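Local coordinates for protein proteasome accessory factor B/C (PafBC) (Paenarthrobacter aurescens, PDB 6SJ9) that regulates transcription in the bacterial DNA damage response, probably by binding DNA through its winged helix-turn-helix regions, at residues A324-L329 and R640-E645; L590-Q595 and L616-R621; E330-G335 and T608-D613; A317-D322 and E650-I655; D584-C589 and G623-L628. All coordinates share one frame; numbering follows the deposited sequence.

Contact 1: residues A324-L329 and R640-E645; sequences APLPPL and RILEPE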
# COMPACT_ATOMS: atom_id res chain seq x y z
N ALA A 324 -8.70 -17.31 25.62
CA ALA A 324 -10.10 -17.68 25.49
C ALA A 324 -10.16 -19.09 24.90
O ALA A 324 -9.22 -19.55 24.26
CB ALA A 324 -10.84 -16.69 24.60
N PRO A 325 -11.22 -19.83 25.15
CA PRO A 325 -11.27 -21.19 24.60
C PRO A 325 -11.44 -21.16 23.09
O PRO A 325 -11.96 -20.21 22.50
CB PRO A 325 -12.48 -21.81 25.31
CG PRO A 325 -13.37 -20.61 25.64
CD PRO A 325 -12.44 -19.46 25.90
N LEU A 326 -11.08 -22.29 22.47
CA LEU A 326 -11.02 -22.40 21.02
C LEU A 326 -12.42 -22.64 20.49
O LEU A 326 -13.11 -23.55 20.97
CB LEU A 326 -10.11 -23.56 20.60
CG LEU A 326 -8.64 -23.57 21.01
CD1 LEU A 326 -7.99 -24.90 20.64
CD2 LEU A 326 -7.88 -22.42 20.41
N PRO A 327 -12.87 -21.88 19.49
CA PRO A 327 -14.13 -22.20 18.82
C PRO A 327 -13.95 -23.44 17.97
O PRO A 327 -12.81 -23.88 17.73
CB PRO A 327 -14.38 -20.95 17.96
CG PRO A 327 -13.03 -20.54 17.57
CD PRO A 327 -12.17 -20.78 18.80
N PRO A 328 -15.05 -24.07 17.54
CA PRO A 328 -14.90 -25.23 16.65
C PRO A 328 -14.52 -24.75 15.25
O PRO A 328 -15.04 -23.76 14.74
CB PRO A 328 -16.29 -25.88 16.66
CG PRO A 328 -17.18 -24.99 17.52
CD PRO A 328 -16.46 -23.69 17.71
N LEU A 329 -13.61 -25.50 14.64
CA LEU A 329 -13.10 -25.17 13.32
C LEU A 329 -14.04 -25.67 12.23
O LEU A 329 -13.67 -26.49 11.39
CB LEU A 329 -11.74 -25.82 13.19
CG LEU A 329 -10.72 -25.04 13.97
CD1 LEU A 329 -9.48 -25.89 14.17
CD2 LEU A 329 -10.44 -23.79 13.19
N ARG A 640 -6.48 -13.86 16.80
CA ARG A 640 -5.74 -14.93 17.44
C ARG A 640 -5.47 -16.01 16.40
O ARG A 640 -6.18 -16.12 15.40
CB ARG A 640 -6.53 -15.48 18.65
CG ARG A 640 -7.89 -16.10 18.27
CD ARG A 640 -8.70 -16.68 19.52
NE ARG A 640 -7.99 -17.70 20.29
CZ ARG A 640 -8.58 -18.55 21.14
NH1 ARG A 640 -9.90 -18.55 21.32
NH2 ARG A 640 -7.83 -19.41 21.82
N ILE A 641 -4.41 -16.77 16.64
CA ILE A 641 -4.05 -17.89 15.78
C ILE A 641 -4.62 -19.17 16.39
O ILE A 641 -4.38 -19.46 17.57
CB ILE A 641 -2.53 -18.00 15.58
CG1 ILE A 641 -1.98 -16.73 14.94
CG2 ILE A 641 -2.20 -19.15 14.67
CD1 ILE A 641 -0.53 -16.63 15.05
N LEU A 642 -5.45 -19.89 15.62
CA LEU A 642 -5.98 -21.19 16.04
C LEU A 642 -5.11 -22.36 15.60
O LEU A 642 -4.80 -23.24 16.40
CB LEU A 642 -7.40 -21.36 15.46
CG LEU A 642 -8.35 -20.22 15.84
CD1 LEU A 642 -9.73 -20.45 15.30
CD2 LEU A 642 -8.42 -20.10 17.34
N GLU A 643 -4.66 -22.35 14.35
CA GLU A 643 -3.86 -23.41 13.73
C GLU A 643 -2.93 -22.79 12.71
O GLU A 643 -3.33 -21.85 12.01
CB GLU A 643 -4.73 -24.46 13.03
CG GLU A 643 -5.53 -25.33 13.93
CD GLU A 643 -6.25 -26.43 13.15
OE1 GLU A 643 -6.14 -26.43 11.90
OE2 GLU A 643 -6.85 -27.31 13.81
N PRO A 644 -1.74 -23.34 12.54
CA PRO A 644 -1.26 -24.52 13.25
C PRO A 644 -0.72 -24.19 14.63
O PRO A 644 -0.38 -23.04 14.90
CB PRO A 644 -0.16 -25.04 12.32
CG PRO A 644 0.35 -23.81 11.63
CD PRO A 644 -0.88 -22.99 11.39
N GLU A 645 -0.72 -25.20 15.51
CA GLU A 645 -0.39 -25.00 16.92
C GLU A 645 1.01 -24.43 17.11
O GLU A 645 1.25 -23.62 18.01
CB GLU A 645 -0.52 -26.33 17.68
CG GLU A 645 -0.19 -26.23 19.15
CD GLU A 645 -1.15 -25.34 19.94
OE1 GLU A 645 -2.27 -25.04 19.46
OE2 GLU A 645 -0.77 -24.90 21.05

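Contact 2: residues L590-Q595 and L616-R621; sequences LELTRQ and LLAEVR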
# COMPACT_ATOMS: atom_id res chain seq x y z
N LEU A 590 -7.32 -18.28 11.62
CA LEU A 590 -7.44 -17.18 12.57
C LEU A 590 -8.84 -17.16 13.14
O LEU A 590 -9.79 -17.56 12.47
CB LEU A 590 -7.21 -15.80 11.89
CG LEU A 590 -5.92 -15.53 11.15
CD1 LEU A 590 -5.92 -14.15 10.46
CD2 LEU A 590 -4.73 -15.69 12.07
N GLU A 591 -8.98 -16.64 14.36
CA GLU A 591 -10.25 -16.11 14.84
C GLU A 591 -10.15 -14.59 14.90
O GLU A 591 -9.17 -14.05 15.42
CB GLU A 591 -10.65 -16.65 16.21
CG GLU A 591 -11.98 -16.05 16.69
CD GLU A 591 -12.46 -16.62 18.01
OE1 GLU A 591 -11.78 -17.51 18.55
OE2 GLU A 591 -13.51 -16.17 18.51
N LEU A 592 -11.16 -13.92 14.37
CA LEU A 592 -11.27 -12.47 14.33
C LEU A 592 -12.46 -12.04 15.16
O LEU A 592 -13.52 -12.67 15.11
CB LEU A 592 -11.46 -11.98 12.88
CG LEU A 592 -10.38 -12.41 11.86
CD1 LEU A 592 -10.71 -11.98 10.46
CD2 LEU A 592 -9.00 -11.87 12.24
N THR A 593 -12.30 -10.96 15.92
CA THR A 593 -13.44 -10.28 16.53
C THR A 593 -14.22 -9.47 15.49
O THR A 593 -13.73 -9.22 14.38
CB THR A 593 -12.97 -9.35 17.63
OG1 THR A 593 -12.18 -8.31 17.03
CG2 THR A 593 -12.13 -10.10 18.70
N ARG A 594 -15.44 -9.07 15.85
CA ARG A 594 -16.23 -8.22 14.97
C ARG A 594 -15.50 -6.94 14.64
O ARG A 594 -15.39 -6.54 13.47
CB ARG A 594 -17.59 -7.89 15.60
CG ARG A 594 -18.46 -7.12 14.62
CD ARG A 594 -19.83 -6.66 15.14
NE ARG A 594 -20.64 -6.39 13.95
CZ ARG A 594 -20.63 -5.25 13.24
NH1 ARG A 594 -19.87 -4.21 13.61
NH2 ARG A 594 -21.39 -5.14 12.14
N GLN A 595 -14.85 -6.36 15.65
CA GLN A 595 -14.14 -5.11 15.43
C GLN A 595 -13.09 -5.25 14.36
O GLN A 595 -12.94 -4.33 13.54
CB GLN A 595 -13.48 -4.65 16.72
CG GLN A 595 -13.16 -3.17 16.78
CD GLN A 595 -12.81 -2.73 18.19
OE1 GLN A 595 -12.87 -3.54 19.13
NE2 GLN A 595 -12.41 -1.46 18.35
N LEU A 616 -15.44 -13.96 13.28
CA LEU A 616 -15.39 -15.01 12.27
C LEU A 616 -14.10 -15.80 12.35
O LEU A 616 -13.09 -15.31 12.85
CB LEU A 616 -15.52 -14.46 10.85
CG LEU A 616 -14.55 -13.39 10.37
CD1 LEU A 616 -14.41 -13.44 8.90
CD2 LEU A 616 -15.11 -12.07 10.74
N LEU A 617 -14.18 -17.06 11.91
CA LEU A 617 -13.01 -17.83 11.56
C LEU A 617 -12.55 -17.46 10.17
O LEU A 617 -13.36 -17.24 9.27
CB LEU A 617 -13.29 -19.33 11.58
CG LEU A 617 -13.86 -19.98 12.83
CD1 LEU A 617 -14.02 -21.50 12.58
CD2 LEU A 617 -13.00 -19.71 14.06
N ALA A 618 -11.24 -17.44 9.98
CA ALA A 618 -10.71 -17.06 8.68
C ALA A 618 -9.42 -17.81 8.41
O ALA A 618 -8.47 -17.73 9.20
CB ALA A 618 -10.48 -15.56 8.61
N GLU A 619 -9.41 -18.55 7.33
CA GLU A 619 -8.23 -19.25 6.86
C GLU A 619 -7.51 -18.36 5.84
O GLU A 619 -8.09 -18.01 4.81
CB GLU A 619 -8.71 -20.55 6.23
CG GLU A 619 -7.69 -21.55 5.90
CD GLU A 619 -8.35 -22.78 5.33
OE1 GLU A 619 -8.56 -23.76 6.09
OE2 GLU A 619 -8.72 -22.74 4.13
N VAL A 620 -6.28 -17.95 6.14
CA VAL A 620 -5.55 -17.02 5.28
C VAL A 620 -4.15 -17.56 4.99
O VAL A 620 -3.56 -18.26 5.81
CB VAL A 620 -5.44 -15.60 5.93
CG1 VAL A 620 -6.83 -15.05 6.23
CG2 VAL A 620 -4.66 -15.64 7.17
N ARG A 621 -3.59 -17.15 3.85
CA ARG A 621 -2.21 -17.43 3.49
C ARG A 621 -1.33 -16.23 3.81
O ARG A 621 -1.54 -15.15 3.26
CB ARG A 621 -2.10 -17.77 2.00
CG ARG A 621 -2.87 -19.02 1.58
CD ARG A 621 -3.00 -19.12 0.03
NE ARG A 621 -1.71 -19.27 -0.68
CZ ARG A 621 -1.22 -20.44 -1.12
NH1 ARG A 621 -1.90 -21.57 -0.93
NH2 ARG A 621 -0.05 -20.47 -1.76

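Contact 3: residues E330-G335 and T608-D613; sequences EFPEAG and TAPLPD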
# COMPACT_ATOMS: atom_id res chain seq x y z
N GLU A 330 -15.25 -25.13 12.21
CA GLU A 330 -16.28 -25.57 11.27
C GLU A 330 -16.45 -24.51 10.19
O GLU A 330 -16.91 -23.41 10.47
CB GLU A 330 -17.61 -25.86 11.98
CG GLU A 330 -17.65 -27.19 12.73
CD GLU A 330 -18.82 -27.29 13.71
OE1 GLU A 330 -18.64 -26.97 14.91
OE2 GLU A 330 -19.93 -27.70 13.29
N PHE A 331 -16.07 -24.85 8.96
CA PHE A 331 -16.29 -23.86 7.91
C PHE A 331 -17.52 -24.26 7.09
O PHE A 331 -17.73 -25.46 6.86
CB PHE A 331 -15.07 -23.74 6.99
CG PHE A 331 -13.88 -23.06 7.63
CD1 PHE A 331 -13.78 -21.68 7.64
CD2 PHE A 331 -12.86 -23.81 8.20
CE1 PHE A 331 -12.70 -21.05 8.22
CE2 PHE A 331 -11.78 -23.18 8.78
CZ PHE A 331 -11.70 -21.80 8.79
N PRO A 332 -18.37 -23.33 6.64
CA PRO A 332 -19.50 -23.72 5.78
C PRO A 332 -19.00 -24.16 4.41
O PRO A 332 -17.83 -24.00 4.05
CB PRO A 332 -20.34 -22.45 5.67
CG PRO A 332 -19.87 -21.57 6.78
CD PRO A 332 -18.42 -21.90 6.96
N GLU A 333 -19.93 -24.70 3.61
CA GLU A 333 -19.61 -25.13 2.25
C GLU A 333 -19.19 -23.99 1.33
O GLU A 333 -18.86 -24.21 0.16
CB GLU A 333 -20.79 -25.88 1.64
CG GLU A 333 -21.12 -27.17 2.36
CD GLU A 333 -20.04 -28.22 2.16
OE1 GLU A 333 -19.67 -28.50 1.00
OE2 GLU A 333 -19.54 -28.75 3.18
N ALA A 334 -19.20 -22.76 1.85
CA ALA A 334 -18.83 -21.55 1.12
C ALA A 334 -19.73 -21.31 -0.09
O ALA A 334 -19.30 -20.67 -1.05
CB ALA A 334 -17.36 -21.57 0.70
N GLY A 335 -20.95 -21.83 -0.10
CA GLY A 335 -21.81 -21.53 -1.22
C GLY A 335 -22.87 -20.57 -0.74
O GLY A 335 -23.27 -19.65 -1.46
N THR A 608 -14.04 -18.43 5.22
CA THR A 608 -14.48 -17.76 6.44
C THR A 608 -15.65 -18.54 7.04
O THR A 608 -16.33 -19.28 6.33
CB THR A 608 -14.90 -16.28 6.18
OG1 THR A 608 -15.97 -16.24 5.23
CG2 THR A 608 -13.71 -15.41 5.65
N ALA A 609 -15.83 -18.43 8.35
CA ALA A 609 -17.02 -18.99 8.99
C ALA A 609 -17.54 -17.96 9.97
O ALA A 609 -16.81 -17.56 10.89
CB ALA A 609 -16.70 -20.29 9.72
N PRO A 610 -18.78 -17.53 9.87
CA PRO A 610 -19.29 -16.56 10.84
C PRO A 610 -19.43 -17.19 12.21
O PRO A 610 -19.69 -18.39 12.36
CB PRO A 610 -20.65 -16.16 10.25
CG PRO A 610 -21.08 -17.39 9.51
CD PRO A 610 -19.81 -17.93 8.90
N LEU A 611 -19.19 -16.36 13.22
CA LEU A 611 -19.27 -16.70 14.63
C LEU A 611 -20.38 -15.90 15.30
O LEU A 611 -20.83 -14.89 14.74
CB LEU A 611 -17.92 -16.45 15.31
CG LEU A 611 -16.84 -17.39 14.79
CD1 LEU A 611 -15.49 -17.06 15.41
CD2 LEU A 611 -17.20 -18.82 15.04
N PRO A 612 -20.86 -16.33 16.48
CA PRO A 612 -22.13 -15.79 16.99
C PRO A 612 -22.19 -14.28 17.13
O PRO A 612 -23.22 -13.68 16.77
CB PRO A 612 -22.25 -16.46 18.36
CG PRO A 612 -21.52 -17.74 18.21
CD PRO A 612 -20.36 -17.43 17.32
N ASP A 613 -21.13 -13.64 17.64
CA ASP A 613 -21.18 -12.22 17.97
C ASP A 613 -20.60 -11.34 16.88
O ASP A 613 -20.08 -10.26 17.17
CB ASP A 613 -20.44 -11.97 19.28
CG ASP A 613 -21.30 -12.31 20.49
OD1 ASP A 613 -21.06 -13.39 21.08
OD2 ASP A 613 -22.21 -11.53 20.84

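Contact 4: residues A317-D322 and E650-I655; sequences AAADFD and ETRAWI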
# COMPACT_ATOMS: atom_id res chain seq x y z
N ALA A 317 -4.66 -7.42 25.56
CA ALA A 317 -5.86 -7.92 24.94
C ALA A 317 -5.53 -9.07 23.99
O ALA A 317 -6.31 -10.02 23.87
CB ALA A 317 -6.60 -6.75 24.27
N ALA A 318 -4.34 -9.05 23.37
CA ALA A 318 -3.92 -10.16 22.52
C ALA A 318 -3.61 -11.41 23.33
O ALA A 318 -3.91 -12.52 22.88
CB ALA A 318 -2.71 -9.76 21.68
N ALA A 319 -2.96 -11.27 24.49
CA ALA A 319 -2.75 -12.42 25.39
C ALA A 319 -4.09 -13.03 25.82
O ALA A 319 -4.28 -14.26 25.78
CB ALA A 319 -1.93 -12.00 26.60
N ASP A 320 -5.03 -12.18 26.25
CA ASP A 320 -6.32 -12.65 26.76
C ASP A 320 -7.12 -13.38 25.69
O ASP A 320 -7.81 -14.38 25.99
CB ASP A 320 -7.11 -11.47 27.32
CG ASP A 320 -6.44 -10.84 28.54
OD1 ASP A 320 -5.46 -11.42 29.07
OD2 ASP A 320 -6.84 -9.72 28.90
N PHE A 321 -7.09 -12.89 24.44
CA PHE A 321 -7.83 -13.59 23.39
C PHE A 321 -7.26 -14.99 23.16
O PHE A 321 -8.01 -15.95 22.97
CB PHE A 321 -7.84 -12.76 22.12
CG PHE A 321 -8.94 -13.14 21.18
CD1 PHE A 321 -9.99 -13.95 21.61
CD2 PHE A 321 -8.95 -12.66 19.87
CE1 PHE A 321 -11.01 -14.30 20.74
CE2 PHE A 321 -9.98 -12.99 19.00
CZ PHE A 321 -11.01 -13.81 19.43
N ASP A 322 -5.94 -15.12 23.17
CA ASP A 322 -5.32 -16.43 23.06
C ASP A 322 -5.68 -17.32 24.26
O ASP A 322 -5.64 -18.56 24.16
CB ASP A 322 -3.81 -16.20 22.96
CG ASP A 322 -3.02 -17.45 22.86
OD1 ASP A 322 -2.20 -17.69 23.76
OD2 ASP A 322 -3.18 -18.17 21.85
N GLU A 650 4.29 -19.91 19.17
CA GLU A 650 5.40 -19.04 18.82
C GLU A 650 4.97 -17.57 18.87
O GLU A 650 5.79 -16.70 19.21
CB GLU A 650 5.91 -19.42 17.43
CG GLU A 650 7.25 -18.84 17.04
CD GLU A 650 7.66 -19.23 15.62
OE1 GLU A 650 7.13 -20.24 15.09
OE2 GLU A 650 8.53 -18.53 15.05
N THR A 651 3.71 -17.28 18.51
CA THR A 651 3.15 -15.93 18.64
C THR A 651 2.86 -15.57 20.10
O THR A 651 3.09 -14.44 20.53
CB THR A 651 1.88 -15.81 17.78
OG1 THR A 651 2.25 -15.62 16.41
CG2 THR A 651 1.01 -14.63 18.23
N ARG A 652 2.32 -16.52 20.88
CA ARG A 652 2.10 -16.23 22.29
C ARG A 652 3.40 -15.90 23.01
O ARG A 652 3.40 -15.08 23.94
CB ARG A 652 1.39 -17.42 22.98
CG ARG A 652 1.13 -17.21 24.51
CD ARG A 652 0.39 -15.89 24.74
NE ARG A 652 0.00 -15.64 26.12
CZ ARG A 652 -1.09 -16.14 26.69
NH1 ARG A 652 -1.90 -16.92 25.98
NH2 ARG A 652 -1.37 -15.87 27.97
N ALA A 653 4.51 -16.51 22.60
CA ALA A 653 5.79 -16.19 23.24
C ALA A 653 6.25 -14.77 22.88
O ALA A 653 6.79 -14.04 23.74
CB ALA A 653 6.83 -17.25 22.84
N TRP A 654 6.04 -14.36 21.62
CA TRP A 654 6.32 -12.99 21.21
C TRP A 654 5.54 -12.01 22.08
O TRP A 654 6.13 -11.11 22.70
CB TRP A 654 5.98 -12.85 19.73
CG TRP A 654 5.92 -11.48 19.12
CD1 TRP A 654 4.82 -10.71 18.95
CD2 TRP A 654 7.00 -10.79 18.48
NE1 TRP A 654 5.15 -9.55 18.29
CE2 TRP A 654 6.48 -9.58 17.98
CE3 TRP A 654 8.36 -11.06 18.32
CZ2 TRP A 654 7.27 -8.64 17.33
CZ3 TRP A 654 9.14 -10.13 17.67
CH2 TRP A 654 8.59 -8.93 17.18
N ILE A 655 4.23 -12.24 22.22
CA ILE A 655 3.39 -11.37 23.05
C ILE A 655 3.85 -11.42 24.51
O ILE A 655 3.98 -10.38 25.18
CB ILE A 655 1.90 -11.78 22.94
CG1 ILE A 655 1.37 -11.57 21.51
CG2 ILE A 655 1.06 -11.01 23.95
CD1 ILE A 655 0.06 -12.27 21.22

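Contact 5: residues D584-C589 and G623-L628; sequences DDVLVC and GDAGWL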
# COMPACT_ATOMS: atom_id res chain seq x y z
N ASP A 584 5.68 -20.07 -1.28
CA ASP A 584 6.13 -20.22 0.09
C ASP A 584 5.06 -19.84 1.11
O ASP A 584 5.37 -19.76 2.30
CB ASP A 584 7.38 -19.36 0.31
CG ASP A 584 8.51 -19.62 -0.72
OD1 ASP A 584 8.73 -20.76 -1.17
OD2 ASP A 584 9.18 -18.65 -1.12
N ASP A 585 3.81 -19.60 0.70
CA ASP A 585 2.82 -19.18 1.68
C ASP A 585 2.64 -20.24 2.77
O ASP A 585 2.79 -21.44 2.53
CB ASP A 585 1.48 -18.91 1.00
CG ASP A 585 1.48 -17.59 0.15
OD1 ASP A 585 2.51 -16.88 0.07
OD2 ASP A 585 0.44 -17.29 -0.46
N VAL A 586 2.34 -19.80 3.99
CA VAL A 586 1.98 -20.69 5.08
C VAL A 586 0.49 -20.47 5.37
O VAL A 586 0.02 -19.33 5.47
CB VAL A 586 2.88 -20.47 6.31
CG1 VAL A 586 3.76 -19.31 6.09
CG2 VAL A 586 2.09 -20.30 7.56
N LEU A 587 -0.25 -21.55 5.48
CA LEU A 587 -1.69 -21.50 5.71
C LEU A 587 -2.01 -21.42 7.20
O LEU A 587 -1.45 -22.17 8.00
CB LEU A 587 -2.33 -22.72 5.05
CG LEU A 587 -3.85 -22.78 4.93
CD1 LEU A 587 -4.50 -23.31 6.21
CD2 LEU A 587 -4.41 -21.40 4.52
N VAL A 588 -2.82 -20.44 7.59
CA VAL A 588 -3.07 -20.15 9.00
C VAL A 588 -4.58 -20.00 9.18
O VAL A 588 -5.26 -19.48 8.29
CB VAL A 588 -2.34 -18.88 9.47
CG1 VAL A 588 -2.69 -18.57 10.90
CG2 VAL A 588 -0.84 -19.02 9.29
N CYS A 589 -5.10 -20.52 10.27
CA CYS A 589 -6.50 -20.35 10.64
C CYS A 589 -6.57 -19.37 11.80
O CYS A 589 -5.90 -19.57 12.81
CB CYS A 589 -7.12 -21.70 11.01
SG CYS A 589 -8.85 -21.56 11.37
N GLY A 623 2.56 -14.60 3.80
CA GLY A 623 3.73 -14.70 2.95
C GLY A 623 4.91 -15.35 3.64
O GLY A 623 5.74 -15.98 2.97
N ASP A 624 5.00 -15.20 4.96
CA ASP A 624 6.10 -15.72 5.73
C ASP A 624 5.60 -15.90 7.16
O ASP A 624 4.92 -15.02 7.70
CB ASP A 624 7.31 -14.77 5.71
CG ASP A 624 8.54 -15.35 6.44
OD1 ASP A 624 9.36 -16.01 5.76
OD2 ASP A 624 8.67 -15.18 7.68
N ALA A 625 5.95 -17.04 7.77
CA ALA A 625 5.49 -17.29 9.14
C ALA A 625 6.06 -16.28 10.12
O ALA A 625 5.46 -16.07 11.18
CB ALA A 625 5.86 -18.71 9.58
N GLY A 626 7.20 -15.66 9.80
CA GLY A 626 7.78 -14.66 10.68
C GLY A 626 6.95 -13.39 10.83
O GLY A 626 7.04 -12.71 11.86
N TRP A 627 6.12 -13.06 9.84
CA TRP A 627 5.30 -11.85 9.98
C TRP A 627 4.17 -12.03 10.97
O TRP A 627 3.68 -11.03 11.50
CB TRP A 627 4.70 -11.44 8.65
CG TRP A 627 5.73 -11.25 7.63
CD1 TRP A 627 7.05 -10.94 7.84
CD2 TRP A 627 5.54 -11.30 6.22
NE1 TRP A 627 7.69 -10.82 6.65
CE2 TRP A 627 6.80 -11.04 5.63
CE3 TRP A 627 4.44 -11.55 5.40
CZ2 TRP A 627 6.98 -11.03 4.27
CZ3 TRP A 627 4.61 -11.53 4.04
CH2 TRP A 627 5.88 -11.27 3.48
N LEU A 628 3.83 -13.27 11.28
CA LEU A 628 2.58 -13.54 11.99
C LEU A 628 2.57 -12.95 13.39
O LEU A 628 1.56 -12.35 13.77
CB LEU A 628 2.32 -15.04 11.99
CG LEU A 628 0.85 -15.38 12.03
CD1 LEU A 628 0.19 -14.49 11.06
CD2 LEU A 628 0.66 -16.80 11.60
O HOH W 1 5.48 -16.58 -0.02

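Contact 1: residues A324-L329 and R640-E645
Arg640 and Leu642 meet the proline-rich segment 324-329 on one face of the sheet of the C-terminal WCX domain, which probably has the ferredoxin-like fold. Segment 324-329 comes directly after helix 305-323. Strand 639-643 is an outer strand of the domain's sheet.

The polar part is held by one guanidinium. Arg640 NH1 donates to Pro325 O at 2.9 Å. The acceptor lies in the guanidinium plane, but the nitrogen stands above the carbonyl plane. Arg640 NH2 makes a weak bond to Ala324 O at 2.8 Å. The chain bends at chi3 (-58°), which turns the group onto these two carbonyls. Glu591 lies near NH1 as a long, weak ion pair. A methionine in place of Arg640 would probably leave both carbonyls without their donors and let the start of the linker shift.

The apolar part centres on Leu642, which forms a classic beta bulge with Glu643 opposite Cys589. Leu326 and Leu642 lie alongside each other, pointing opposite ways, with Leu326 CD2 3.9 Å from Leu642 CD2. The other methyl touches two linker residues: Leu642 CD1 lies 4.0 Å from both Pro327 CG and Leu329 CD2.

Contact 2: residues L590-Q595 and L616-R621
Leu592 and Leu616 form an antiparallel hydrogen-bonded pair in the sheet of the C-terminal WCX domain. Leu590 and Ala618 form the next such pair, and Glu591 and Leu617 make the non-hydrogen-bonded pair between them. Strands 586-592 and 616-622 are neighbours here, and the axes of the two short segments come within 4.7 Å. Four backbone bonds join them. In the shortest, Leu590 N donates to Ala618 O at 2.7 Å.

The side chain of Leu592 can be followed outward. Leu592 CB lies 3.7 Å from Leu616 O, the same oxygen that accepts from Leu592 N. CG is a little farther from that oxygen. With CG anti to the carbonyl carbon (chi1 -56°), the branch swings over the neighbouring strand, bringing CD1 to Ala618 and Leu616. There Leu592 CD1 touches Ala618 CB at 4.0 Å and Leu616 CG at 4.1 Å. Leu590 CD1 reaches Val620 CG2 at 3.8 Å on the same face, the two side chains crossing at about a right angle. Ala600 of helix 599-602 packs against Leu592, Leu616 and Ala618 on this side. Glu591 and Leu617 point to the other face, where both touch Leu642.

The peptide groups satisfy one another within the sheet, and the leucines, alanine and valine leave an apolar face suited to packing against helix 599-602.

Contact 3: residues E330-G335 and T608-D613
Phe331 and Ala609 bring their backbones together, with CA atoms 5.0 Å apart, but segment 330-335 is irregular and does not pair with strand 607-610 through hydrogen bonds. The strand is an outermost one of the C-terminal WCX sheet within this chain. Its backbone is instead bonded to Leu617 on the neighbouring strand.

Ala609 CB points at the linker and fits among three of its residues. Ala609 CB lies 3.2 Å from Glu330 O, a close approach of a methyl to a carbonyl. Pro332 CD meets Ala609 CB at 3.6 Å, and also comes within 3.4 Å of Thr608 O. Pro332 CG reaches Pro610 CD more loosely, at 4.2 Å.

Phe331 turns its ring edge toward the strand. Phe331 CD1 lies 3.7 Å from Thr608 C, which is near the ring plane, and 3.8 Å from Ala609 CB. The first torsion (chi1 -72°) sets CG anti to the carbonyl carbon and carries the ring over the sheet. Farther along, the ring also touches Leu617 and Cys589. Replacing Phe331 with a serine would probably open a gap beside Thr608, Leu617 and Cys589, and leave the linker more weakly held.

The link is therefore mostly one of shape and apolar surface, with two carbonyl oxygens, Glu330 O and Thr608 O, met by carbon atoms across the contact. Proline rings, an aromatic edge and a methyl hold the linker without directional bonds.

Contact 4: residues A317-D322 and E650-I655
A helix-helix packing joins the two WCX regions of the chain, with Ala318, Ala319 and Asp322 of helix 305-323 meeting Arg652 and Ile655 of helix 645-659. The two short segments run roughly antiparallel, at 147°. Their axes come no closer than 10.0 Å. Alanines, an isoleucine and a charged pair lie between them.

Ile655 points at the other helix and divides its two branches. Ile655 CD1 touches Ala318 CB at 3.8 Å. Ile655 CG2 touches Ala319 CB at 4.1 Å. The alanines keep the opposing surface low, and the helices meet here with Ala319 and Ile655 as the nearest pair of CA atoms.

The polar side is a salt bridge. Arg652 NH1 donates to Asp322 OD1, at a modelled separation of 2.4 Å that is very short and doubtful in its exact value. The carboxylate and guanidinium planes stand 80° apart, so the pair is not a flat, two-pronged one. OD1 approaches the edge of the guanidinium. Ala319 O lies 3.4 Å above one face of the Arg652 guanidinium, offset toward its rim. Arg652 leaves its helix with CG anti to the backbone N and then bends at chi2 (53°), bringing the charged end across to Asp322.

Other charges extend the bridge. Arg652 also pairs with Asp323 and Asp656, and the second oxygen of Asp322 pairs with Arg648. Each helix follows the fourth strand of a sheet with strand order 2-3-1-4, the order of the ferredoxin-like fold.

Contact 5: residues D584-C589 and G623-L628
Val588 and Leu628 meet tip to tip at the tight end of this contact. Leu628 CD2 lies 3.5 Å from Val588 CG2 and 3.9 Å from Val588 CG1, so one methyl meets both branches of the valine. Leu628 sets CG on the far side from its backbone N (chi1 -151°), which directs the methyl at the strand. Val586 lies farther back along the strand. Val586 CG1 touches Ala625 N at 3.6 Å and Ala625 CB at 4.1 Å. Val586 CG1 nearly eclipses its own backbone N (chi1 6°), an unusual rotation that may be strained.

The other end is looser and wetter. A water donates to Asp585 OD1 at 3.0 Å and to Gly623 O at 3.1 Å, bridging the two segments where they do not bond directly. The other oxygen of Asp585 is held by Arg621 and Gly582 N. Asp584 is turned to Arg553.

Between the two ends, segment 623-628 folds through a type I turn from Asp624 to Trp627. Asp624 OD2 accepts from Gly626 N at 2.6 Å, a capping bond in the turn that leads into the helix. Asp624 CB also rests over one face of the Trp627 ring.

Strand 586-592 thus lies against the turn and the first part of the helix that follows it. Leu647 of helix 645-659 touches Val586, Val588, Ala625 and Leu628. Trp627 packs elsewhere, on Leu113 and Ala117 of helix 95-118.

From the N terminus, helix 305-323 opens contact 4, and the linker after it opens contact 1 and then contact 3. Strand 586-592 next opens contact 5 and contact 2. Strand 607-610 closes contact 3 first, strand 616-622 closes contact 2, and the approach to helix 627-634 closes contact 5. Strand 639-643 closes contact 1, and helix 645-659 closes contact 4 last. Contacts 4, 1, 5 and 2 are therefore nested, outermost to innermost. Contact 3 lies within 4 and 1 but crosses 5 and 2. Contacts 2 and 5 lie within the C-terminal WCX domain. Contacts 1, 3 and 4 tie the last helix of the N-terminal WCX region, and the loop after it, to that domain.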